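Local coordinates for protein spectinomycin phosphotransferase (Legionella pneumophila, PDB 3I1A) that probably phosphorylates the antibiotic spectinomycin with a nucleotide as phosphate donor, a kinase-like resistance enzyme that binds ADP, AMP and magnesium, at residues E13-I21 / I81-L92. Numbering follows the deposited sequence.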
ATOM      1  N   GLU A  13     -24.139 -11.882 -18.555  1.00 24.48           N
ATOM      2  CA  GLU A  13     -24.288 -13.330 -18.450  1.00 24.23           C
ATOM      3  C   GLU A  13     -23.466 -13.911 -17.316  1.00 21.21           C
ATOM      4  O   GLU A  13     -23.955 -14.734 -16.559  1.00 21.75           O
ATOM      5  CB  GLU A  13     -23.870 -14.041 -19.752  1.00 28.43           C
ATOM      6  CG  GLU A  13     -23.814 -15.591 -19.620  1.00 34.10           C
ATOM      7  CD  GLU A  13     -23.356 -16.319 -20.903  1.00 37.41           C
ATOM      8  OE1 GLU A  13     -24.016 -16.155 -21.960  1.00 39.30           O
ATOM      9  OE2 GLU A  13     -22.346 -17.069 -20.853  1.00 38.58           O
ATOM     10  N   LEU A  14     -22.201 -13.510 -17.211  1.00 20.51           N
ATOM     11  CA  LEU A  14     -21.341 -14.049 -16.164  1.00 19.00           C
ATOM     12  C   LEU A  14     -21.782 -13.717 -14.737  1.00 17.66           C
ATOM     13  O   LEU A  14     -21.701 -14.567 -13.833  1.00 17.24           O
ATOM     14  CB  LEU A  14     -19.901 -13.589 -16.387  1.00 20.08           C
ATOM     15  CG  LEU A  14     -19.310 -14.172 -17.675  1.00 22.06           C
ATOM     16  CD1 LEU A  14     -18.038 -13.428 -18.058  1.00 24.40           C
ATOM     17  CD2 LEU A  14     -19.034 -15.640 -17.471  1.00 23.00           C
ATOM     18  N   LEU A  15     -22.217 -12.482 -14.503  1.00 17.21           N
ATOM     19  CA  LEU A  15     -22.653 -12.150 -13.165  1.00 17.50           C
ATOM     20  C   LEU A  15     -23.950 -12.903 -12.834  1.00 18.40           C
ATOM     21  O   LEU A  15     -24.154 -13.316 -11.697  1.00 19.39           O
ATOM     22  CB  LEU A  15     -22.826 -10.627 -13.024  1.00 18.12           C
ATOM     23  CG  LEU A  15     -21.440  -9.934 -13.062  1.00 20.03           C
ATOM     24  CD1 LEU A  15     -21.591  -8.421 -12.967  1.00 20.39           C
ATOM     25  CD2 LEU A  15     -20.588 -10.422 -11.905  1.00 24.70           C
ATOM     26  N   LYS A  16     -24.819 -13.111 -13.820  1.00 19.76           N
ATOM     27  CA  LYS A  16     -26.043 -13.851 -13.518  1.00 21.01           C
ATOM     28  C   LYS A  16     -25.716 -15.301 -13.174  1.00 21.49           C
ATOM     29  O   LYS A  16     -26.116 -15.816 -12.133  1.00 22.62           O
ATOM     30  CB  LYS A  16     -27.011 -13.828 -14.705  1.00 23.76           C
ATOM     31  CG  LYS A  16     -28.347 -14.532 -14.409  1.00 25.87           C
ATOM     32  CD  LYS A  16     -28.977 -13.960 -13.154  1.00 28.87           C
ATOM     33  CE  LYS A  16     -30.365 -14.555 -12.881  1.00 31.51           C
ATOM     34  NZ  LYS A  16     -31.407 -13.913 -13.725  1.00 31.34           N
ATOM     35  N   VAL A  17     -24.973 -15.949 -14.059  1.00 22.47           N
ATOM     36  CA  VAL A  17     -24.591 -17.347 -13.880  1.00 24.56           C
ATOM     37  C   VAL A  17     -23.840 -17.649 -12.587  1.00 24.87           C
ATOM     38  O   VAL A  17     -24.247 -18.517 -11.804  1.00 24.34           O
ATOM     39  CB  VAL A  17     -23.744 -17.820 -15.090  1.00 25.46           C
ATOM     40  CG1 VAL A  17     -23.080 -19.172 -14.810  1.00 27.65           C
ATOM     41  CG2 VAL A  17     -24.629 -17.930 -16.320  1.00 26.16           C
ATOM     42  N   HIS A  18     -22.769 -16.906 -12.327  1.00 23.57           N
ATOM     43  CA  HIS A  18     -21.930 -17.177 -11.164  1.00 21.11           C
ATOM     44  C   HIS A  18     -22.243 -16.496  -9.858  1.00 19.68           C
ATOM     45  O   HIS A  18     -21.781 -16.933  -8.806  1.00 18.73           O
ATOM     46  CB  HIS A  18     -20.473 -16.876 -11.545  1.00 22.76           C
ATOM     47  CG  HIS A  18     -20.002 -17.657 -12.726  1.00 25.44           C
ATOM     48  ND1 HIS A  18     -19.783 -19.016 -12.672  1.00 27.21           N
ATOM     49  CD2 HIS A  18     -19.743 -17.283 -14.000  1.00 25.54           C
ATOM     50  CE1 HIS A  18     -19.410 -19.447 -13.862  1.00 26.64           C
ATOM     51  NE2 HIS A  18     -19.379 -18.416 -14.688  1.00 28.48           N
ATOM     52  N   TYR A  19     -22.996 -15.405  -9.921  1.00 16.22           N
ATOM     53  CA  TYR A  19     -23.324 -14.645  -8.729  1.00 18.15           C
ATOM     54  C   TYR A  19     -24.823 -14.514  -8.488  1.00 18.23           C
ATOM     55  O   TYR A  19     -25.246 -14.104  -7.396  1.00 20.96           O
ATOM     56  CB  TYR A  19     -22.708 -13.244  -8.827  1.00 15.09           C
ATOM     57  CG  TYR A  19     -21.187 -13.230  -8.766  1.00 15.96           C
ATOM     58  CD1 TYR A  19     -20.418 -13.413  -9.908  1.00 16.21           C
ATOM     59  CD2 TYR A  19     -20.533 -13.034  -7.549  1.00 16.81           C
ATOM     60  CE1 TYR A  19     -18.998 -13.394  -9.835  1.00 17.10           C
ATOM     61  CE2 TYR A  19     -19.144 -13.019  -7.463  1.00 16.55           C
ATOM     62  CZ  TYR A  19     -18.385 -13.197  -8.601  1.00 16.33           C
ATOM     63  OH  TYR A  19     -17.004 -13.166  -8.479  1.00 17.49           O
ATOM     64  N   GLY A  20     -25.611 -14.853  -9.502  1.00 21.02           N
ATOM     65  CA  GLY A  20     -27.059 -14.749  -9.377  1.00 19.49           C
ATOM     66  C   GLY A  20     -27.521 -13.302  -9.370  1.00 21.57           C
ATOM     67  O   GLY A  20     -28.608 -12.990  -8.872  1.00 20.28           O
ATOM     68  N   ILE A  21     -26.705 -12.417  -9.935  1.00 19.79           N
ATOM     69  CA  ILE A  21     -27.035 -11.006  -9.969  1.00 19.05           C
ATOM     70  C   ILE A  21     -27.479 -10.528 -11.351  1.00 20.98           C
ATOM     71  O   ILE A  21     -26.839 -10.840 -12.366  1.00 19.31           O
ATOM     72  CB  ILE A  21     -25.836 -10.155  -9.527  1.00 20.78           C
ATOM     73  CG1 ILE A  21     -25.437 -10.494  -8.084  1.00 21.91           C
ATOM     74  CG2 ILE A  21     -26.179  -8.679  -9.664  1.00 21.69           C
ATOM     75  CD1 ILE A  21     -24.027  -9.930  -7.721  1.00 25.40           C
ATOM     76  N   ILE A  81     -17.893  -9.767  -3.265  1.00 19.45           N
ATOM     77  CA  ILE A  81     -19.232 -10.339  -3.174  1.00 19.35           C
ATOM     78  C   ILE A  81     -18.997 -11.850  -3.367  1.00 19.79           C
ATOM     79  O   ILE A  81     -18.189 -12.246  -4.207  1.00 18.50           O
ATOM     80  CB  ILE A  81     -20.131  -9.818  -4.332  1.00 20.20           C
ATOM     81  CG1 ILE A  81     -20.340  -8.304  -4.214  1.00 23.37           C
ATOM     82  CG2 ILE A  81     -21.478 -10.553  -4.334  1.00 20.97           C
ATOM     83  CD1 ILE A  81     -20.955  -7.871  -2.904  1.00 23.82           C
ATOM     84  N   HIS A  82     -19.673 -12.694  -2.590  1.00 18.50           N
ATOM     85  CA  HIS A  82     -19.509 -14.136  -2.718  1.00 20.29           C
ATOM     86  C   HIS A  82     -20.164 -14.675  -3.978  1.00 19.28           C
ATOM     87  O   HIS A  82     -21.237 -14.194  -4.372  1.00 19.61           O
ATOM     88  CB  HIS A  82     -20.189 -14.868  -1.558  1.00 21.99           C
ATOM     89  CG  HIS A  82     -19.518 -14.695  -0.237  1.00 26.68           C
ATOM     90  ND1 HIS A  82     -18.791 -13.576   0.094  1.00 26.92           N
ATOM     91  CD2 HIS A  82     -19.540 -15.472   0.871  1.00 27.64           C
ATOM     92  CE1 HIS A  82     -18.392 -13.667   1.350  1.00 28.54           C
ATOM     93  NE2 HIS A  82     -18.834 -14.809   1.843  1.00 30.16           N
ATOM     94  N   THR A  83     -19.546 -15.683  -4.595  1.00 18.80           N
ATOM     95  CA  THR A  83     -20.144 -16.321  -5.765  1.00 20.15           C
ATOM     96  C   THR A  83     -21.235 -17.218  -5.186  1.00 21.22           C
ATOM     97  O   THR A  83     -21.328 -17.348  -3.971  1.00 22.39           O
ATOM     98  CB  THR A  83     -19.165 -17.212  -6.514  1.00 21.36           C
ATOM     99  OG1 THR A  83     -18.863 -18.373  -5.718  1.00 19.30           O
ATOM    100  CG2 THR A  83     -17.885 -16.437  -6.829  1.00 17.25           C
ATOM    101  N   LEU A  84     -22.052 -17.829  -6.037  1.00 23.21           N
ATOM    102  CA  LEU A  84     -23.121 -18.691  -5.540  1.00 25.67           C
ATOM    103  C   LEU A  84     -22.562 -19.900  -4.796  1.00 28.19           C
ATOM    104  O   LEU A  84     -23.251 -20.466  -3.934  1.00 29.67           O
ATOM    105  CB  LEU A  84     -24.046 -19.133  -6.684  1.00 24.06           C
ATOM    106  CG  LEU A  84     -24.929 -17.991  -7.217  1.00 25.86           C
ATOM    107  CD1 LEU A  84     -25.707 -18.441  -8.454  1.00 22.78           C
ATOM    108  CD2 LEU A  84     -25.870 -17.515  -6.106  1.00 25.31           C
ATOM    109  N   GLU A  85     -21.321 -20.278  -5.109  1.00 29.99           N
ATOM    110  CA  GLU A  85     -20.663 -21.414  -4.441  1.00 29.98           C
ATOM    111  C   GLU A  85     -19.946 -20.915  -3.176  1.00 28.79           C
ATOM    112  O   GLU A  85     -19.134 -21.630  -2.564  1.00 27.79           O
ATOM    113  CB  GLU A  85     -19.637 -22.075  -5.369  1.00 32.80           C
ATOM    114  CG  GLU A  85     -20.166 -22.467  -6.742  1.00 37.51           C
ATOM    115  CD  GLU A  85     -19.090 -23.078  -7.637  1.00 39.02           C
ATOM    116  OE1 GLU A  85     -17.975 -22.517  -7.725  1.00 40.33           O
ATOM    117  OE2 GLU A  85     -19.359 -24.122  -8.265  1.00 42.79           O
ATOM    118  N   ALA A  86     -20.252 -19.678  -2.797  1.00 25.69           N
ATOM    119  CA  ALA A  86     -19.682 -19.051  -1.613  1.00 25.27           C
ATOM    120  C   ALA A  86     -18.165 -18.822  -1.670  1.00 22.98           C
ATOM    121  O   ALA A  86     -17.498 -18.855  -0.642  1.00 22.27           O
ATOM    122  CB  ALA A  86     -20.051 -19.870  -0.351  1.00 24.74           C
ATOM    123  N   LYS A  87     -17.635 -18.594  -2.874  1.00 21.58           N
ATOM    124  CA  LYS A  87     -16.204 -18.313  -3.071  1.00 19.54           C
ATOM    125  C   LYS A  87     -16.040 -16.805  -3.265  1.00 18.87           C
ATOM    126  O   LYS A  87     -16.979 -16.137  -3.725  1.00 19.38           O
ATOM    127  CB  LYS A  87     -15.689 -19.048  -4.309  1.00 21.20           C
ATOM    128  CG  LYS A  87     -15.763 -20.554  -4.160  1.00 25.37           C
ATOM    129  CD  LYS A  87     -15.872 -21.277  -5.494  1.00 31.25           C
ATOM    130  CE  LYS A  87     -14.637 -21.097  -6.356  1.00 33.76           C
ATOM    131  NZ  LYS A  87     -14.679 -21.905  -7.612  1.00 35.86           N
ATOM    132  N   LEU A  88     -14.859 -16.273  -2.938  1.00 18.11           N
ATOM    133  CA  LEU A  88     -14.590 -14.839  -3.067  1.00 17.51           C
ATOM    134  C   LEU A  88     -14.226 -14.392  -4.486  1.00 17.82           C
ATOM    135  O   LEU A  88     -13.976 -13.215  -4.737  1.00 18.23           O
ATOM    136  CB  LEU A  88     -13.501 -14.413  -2.066  1.00 19.26           C
ATOM    137  CG  LEU A  88     -13.927 -14.472  -0.583  1.00 20.89           C
ATOM    138  CD1 LEU A  88     -12.799 -13.908   0.296  1.00 24.37           C
ATOM    139  CD2 LEU A  88     -15.207 -13.662  -0.365  1.00 22.93           C
ATOM    140  N   PHE A  89     -14.206 -15.333  -5.421  1.00 16.66           N
ATOM    141  CA  PHE A  89     -13.915 -14.992  -6.796  1.00 19.32           C
ATOM    142  C   PHE A  89     -14.288 -16.182  -7.666  1.00 19.31           C
ATOM    143  O   PHE A  89     -14.331 -17.317  -7.177  1.00 20.09           O
ATOM    144  CB  PHE A  89     -12.423 -14.632  -6.951  1.00 20.30           C
ATOM    145  CG  PHE A  89     -11.485 -15.818  -6.858  1.00 21.14           C
ATOM    146  CD1 PHE A  89     -11.065 -16.483  -8.004  1.00 20.52           C
ATOM    147  CD2 PHE A  89     -11.006 -16.252  -5.624  1.00 21.94           C
ATOM    148  CE1 PHE A  89     -10.175 -17.561  -7.926  1.00 19.53           C
ATOM    149  CE2 PHE A  89     -10.120 -17.328  -5.539  1.00 23.01           C
ATOM    150  CZ  PHE A  89      -9.706 -17.982  -6.699  1.00 21.60           C
ATOM    151  N   GLN A  90     -14.596 -15.914  -8.938  1.00 18.88           N
ATOM    152  CA  GLN A  90     -14.954 -16.958  -9.883  1.00 19.44           C
ATOM    153  C   GLN A  90     -13.785 -17.252 -10.824  1.00 20.43           C
ATOM    154  O   GLN A  90     -13.305 -16.374 -11.556  1.00 19.77           O
ATOM    155  CB  GLN A  90     -16.149 -16.530 -10.724  1.00 21.37           C
ATOM    156  CG  GLN A  90     -16.640 -17.655 -11.642  1.00 24.18           C
ATOM    157  CD  GLN A  90     -17.166 -18.837 -10.834  1.00 25.47           C
ATOM    158  OE1 GLN A  90     -17.965 -18.658  -9.910  1.00 27.18           O
ATOM    159  NE2 GLN A  90     -16.720 -20.041 -11.172  1.00 25.35           N
ATOM    160  N   GLN A  91     -13.297 -18.482 -10.795  1.00 20.49           N
ATOM    161  CA  GLN A  91     -12.196 -18.839 -11.685  1.00 22.05           C
ATOM    162  C   GLN A  91     -12.770 -19.360 -12.989  1.00 24.04           C
ATOM    163  O   GLN A  91     -13.501 -20.337 -12.991  1.00 26.01           O
ATOM    164  CB  GLN A  91     -11.340 -19.956 -11.101  1.00 20.97           C
ATOM    165  CG  GLN A  91     -10.185 -20.348 -12.026  1.00 20.07           C
ATOM    166  CD  GLN A  91      -9.148 -19.243 -12.175  1.00 20.97           C
ATOM    167  OE1 GLN A  91      -8.468 -18.875 -11.208  1.00 23.37           O
ATOM    168  NE2 GLN A  91      -9.010 -18.713 -13.387  1.00 21.02           N
ATOM    169  N   LEU A  92     -12.446 -18.724 -14.103  1.00 24.97           N
ATOM    170  CA  LEU A  92     -12.943 -19.228 -15.364  1.00 25.03           C
ATOM    171  C   LEU A  92     -11.754 -19.886 -16.037  1.00 25.44           C
ATOM    172  O   LEU A  92     -10.676 -19.975 -15.460  1.00 25.56           O
ATOM    173  CB  LEU A  92     -13.524 -18.101 -16.212  1.00 25.96           C
ATOM    174  CG  LEU A  92     -14.769 -17.503 -15.549  1.00 26.13           C
ATOM    175  CD1 LEU A  92     -15.248 -16.301 -16.335  1.00 29.07           C
ATOM    176  CD2 LEU A  92     -15.855 -18.552 -15.470  1.00 25.93           C
TER
HETATM  177  O   HOH W   1     -20.774 -19.719  -8.840  1.00 33.31           O
HETATM  178  O   HOH W   2     -16.170 -11.978  -6.138  1.00 15.91           O
HETATM  179  O   HOH W   3     -23.868 -15.080  -5.151  1.00 36.46           O
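His18 and Gln90 meet almost flat: the imidazole and the side-chain amide lie in planes 26° apart, stacked, although the two side chains run across one another at about a right angle. Gln90 CG, anti to the backbone N (chi1 -175°), lies over the ring in a CH-pi contact, 3.7 Å from the His18 ring centroid, and the bend at chi2 then turns the amide across the imidazole. Val17 CG1 sits over the centre of the opposite face, and Leu14 CD2 lies in plane at the edge, so the imidazole is packed between its own helix and the incoming glutamine. Leu92 approaches obliquely, its CD2 3.6 Å from His18 NE2, while its CD1 packs on Leu14 CD2.

Tyr19 starts off away from its partner and still ends against it. Its ring extends along the 81-83 backbone, with Ile81 O in plane at the ring edge, 3.5 Å from Tyr19 CE2, and Thr83 CG2 meeting it obliquely. Tyr19 OH is hydrogen-bonded to a water oxygen 2.8 Å away, and Ile81 O and Leu88 O are both within reach of that water as acceptors.

The last turn of the helix supplies the direct polar link. Leu84 N, within the type I turn 83-86, donates to His18 O at 2.9 Å and 164°, and a water joins that same carbonyl to Gln90 OE1. Another water donates to both Tyr19 O and His82 O, while the Leu84 methyls pack on the backbone of Val17, Tyr19 and Gly20, where the helix ends.

In the kinase-like N-terminal lobe, the contact thus ties the C-terminal end of helix 10-19 to the loop leading into edge strand 90-91, which pairs with strand 95-101; Ile81 also touches Tyr49 of strand 48-55 and the nucleotide-binding Pro101.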